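Local coordinates for protein putative citrate lyase (Ralstonia eutropha, PDB 3QQW) that probably acts as a magnesium-dependent lyase of the citrate lyase family, perhaps cleaving (S)-citramalyl-CoA, at residues P147-I152 with V172-L177. Sequence-based numbering, arbitrary orientation.
Sequences PVHVLI and VLDFGL
V150 and I152 set the register against V172-G176: the two strands run parallel, their axes 4.5 Å apart at closest and turned 30° from each other. V150 takes V172 O through its N-H and gives its own carbonyl to D174 N; I152 N then reaches D174 O at 2.7 Å, with an N-H...O angle of 177°. The ladder ends where G176 N, at the N-cap of helix 177-182, donates to I152 O at 3.1 Å, from above the carbonyl plane. These are neighbouring strands, the fifth and sixth, of the eight-stranded parallel TIM barrel, joined through helices 155-159 and 161-164. H149, L151, V172 and D174 face the barrel interior. With CG anti to the carbonyl carbon (chi1 -64°), the H149 ring is swung over V172, whose CG2 sits over the ring centre, 3.6 Å from the centroid, in a CH-pi contact. H149 ND1 has a water 2.8 Å away in the ring plane, and that water donates to D174 OD2. E171 holds H149 NE2 and W253 holds D174 OD1, fixing both groups. L151 lays CD1 against D174 CB, and its side chain also lies next to E153, a predicted magnesium and substrate ligand. On the outer face, L173 CD2 packs against V150 CB at 4.0 Å and more loosely against I152 CD1, beneath helices 161-164 and 202-217.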
loop_
_atom_site.group_PDB
_atom_site.type_symbol
_atom_site.label_atom_id
_atom_site.label_comp_id
_atom_site.label_asym_id
_atom_site.label_seq_id
_atom_site.Cartn_x
_atom_site.Cartn_y
_atom_site.Cartn_z
ATOM N N PRO C 147 6.871 -6.320 -28.065
ATOM C CA PRO C 147 6.775 -5.857 -26.668
ATOM C C PRO C 147 5.447 -5.166 -26.419
ATOM O O PRO C 147 4.882 -4.575 -27.322
ATOM C CB PRO C 147 7.946 -4.884 -26.538
ATOM C CG PRO C 147 8.878 -5.236 -27.665
ATOM C CD PRO C 147 7.949 -5.612 -28.777
ATOM N N VAL C 148 4.920 -5.303 -25.218
ATOM C CA VAL C 148 3.619 -4.748 -24.847
ATOM C C VAL C 148 3.779 -3.712 -23.726
ATOM O O VAL C 148 4.594 -3.882 -22.812
ATOM C CB VAL C 148 2.634 -5.893 -24.442
ATOM C CG1 VAL C 148 1.274 -5.346 -24.063
ATOM C CG2 VAL C 148 2.501 -6.928 -25.559
ATOM N N HIS C 149 2.994 -2.631 -23.841
ATOM C CA HIS C 149 2.850 -1.536 -22.876
ATOM C C HIS C 149 1.442 -1.624 -22.365
ATOM O O HIS C 149 0.497 -1.611 -23.166
ATOM C CB HIS C 149 3.128 -0.166 -23.499
ATOM C CG HIS C 149 4.533 0.054 -23.984
ATOM N ND1 HIS C 149 4.974 1.323 -24.318
ATOM C CD2 HIS C 149 5.536 -0.835 -24.207
ATOM C CE1 HIS C 149 6.224 1.172 -24.728
ATOM N NE2 HIS C 149 6.606 -0.116 -24.679
ATOM N N VAL C 150 1.279 -1.797 -21.055
ATOM C CA VAL C 150 -0.061 -1.974 -20.488
ATOM C C VAL C 150 -0.442 -0.775 -19.641
ATOM O O VAL C 150 0.279 -0.395 -18.716
ATOM C CB VAL C 150 -0.158 -3.305 -19.682
ATOM C CG1 VAL C 150 -1.535 -3.495 -19.074
ATOM C CG2 VAL C 150 0.188 -4.491 -20.566
ATOM N N LEU C 151 -1.592 -0.179 -19.957
ATOM C CA LEU C 151 -2.133 0.907 -19.149
ATOM C C LEU C 151 -2.747 0.361 -17.878
ATOM O O LEU C 151 -3.531 -0.596 -17.929
ATOM C CB LEU C 151 -3.207 1.688 -19.919
ATOM C CG LEU C 151 -2.825 2.976 -20.673
ATOM C CD1 LEU C 151 -2.251 4.032 -19.764
ATOM C CD2 LEU C 151 -1.957 2.692 -21.826
ATOM N N ILE C 152 -2.383 0.963 -16.740
ATOM C CA ILE C 152 -2.977 0.690 -15.427
ATOM C C ILE C 152 -3.804 1.918 -15.158
ATOM O O ILE C 152 -3.260 2.964 -14.814
ATOM C CB ILE C 152 -1.925 0.351 -14.342
ATOM C CG1 ILE C 152 -0.998 -0.837 -14.808
ATOM C CG2 ILE C 152 -2.602 0.078 -12.983
ATOM C CD1 ILE C 152 -1.701 -2.211 -15.162
ATOM N N VAL C 172 6.549 -2.150 -20.457
ATOM C CA VAL C 172 6.108 -0.917 -19.811
ATOM C C VAL C 172 4.732 -1.104 -19.143
ATOM O O VAL C 172 3.850 -1.762 -19.700
ATOM C CB VAL C 172 6.062 0.316 -20.771
ATOM C CG1 VAL C 172 5.427 1.525 -20.101
ATOM C CG2 VAL C 172 7.423 0.687 -21.322
ATOM N N LEU C 173 4.566 -0.487 -17.951
ATOM C CA LEU C 173 3.303 -0.284 -17.248
ATOM C C LEU C 173 3.078 1.209 -17.282
ATOM O O LEU C 173 3.922 1.978 -16.814
ATOM C CB LEU C 173 3.255 -0.838 -15.821
ATOM C CG LEU C 173 3.368 -2.360 -15.637
ATOM C CD1 LEU C 173 3.150 -2.728 -14.180
ATOM C CD2 LEU C 173 2.348 -3.125 -16.524
ATOM N N ASP C 174 1.984 1.636 -17.929
ATOM C CA ASP C 174 1.658 3.050 -18.075
ATOM C C ASP C 174 0.635 3.467 -17.075
ATOM O O ASP C 174 -0.399 2.819 -16.956
ATOM C CB ASP C 174 1.104 3.316 -19.498
ATOM C CG ASP C 174 2.080 3.159 -20.620
ATOM O OD1 ASP C 174 3.050 3.909 -20.654
ATOM O OD2 ASP C 174 1.821 2.326 -21.512
ATOM N N PHE C 175 0.864 4.572 -16.393
ATOM C CA PHE C 175 -0.155 5.078 -15.456
ATOM C C PHE C 175 -1.142 6.001 -16.188
ATOM O O PHE C 175 -0.747 7.033 -16.724
ATOM C CB PHE C 175 0.476 5.799 -14.264
ATOM C CG PHE C 175 -0.560 6.053 -13.204
ATOM C CD1 PHE C 175 -1.087 5.003 -12.457
ATOM C CD2 PHE C 175 -1.066 7.333 -12.998
ATOM C CE1 PHE C 175 -2.094 5.225 -11.516
ATOM C CE2 PHE C 175 -2.071 7.558 -12.056
ATOM C CZ PHE C 175 -2.570 6.504 -11.310
ATOM N N GLY C 176 -2.404 5.598 -16.225
ATOM C CA GLY C 176 -3.467 6.361 -16.862
ATOM C C GLY C 176 -4.256 7.097 -15.801
ATOM O O GLY C 176 -5.247 6.574 -15.286
ATOM N N LEU C 177 -3.791 8.312 -15.447
ATOM C CA LEU C 177 -4.374 9.153 -14.403
ATOM C C LEU C 177 -5.851 9.504 -14.676
ATOM O O LEU C 177 -6.709 9.284 -13.810
ATOM C CB LEU C 177 -3.536 10.445 -14.231
ATOM C CG LEU C 177 -4.077 11.514 -13.276
ATOM C CD1 LEU C 177 -4.050 11.033 -11.817
ATOM C CD2 LEU C 177 -3.312 12.797 -13.443
HETATM O O HOH W 1 2.711 2.923 -24.320
#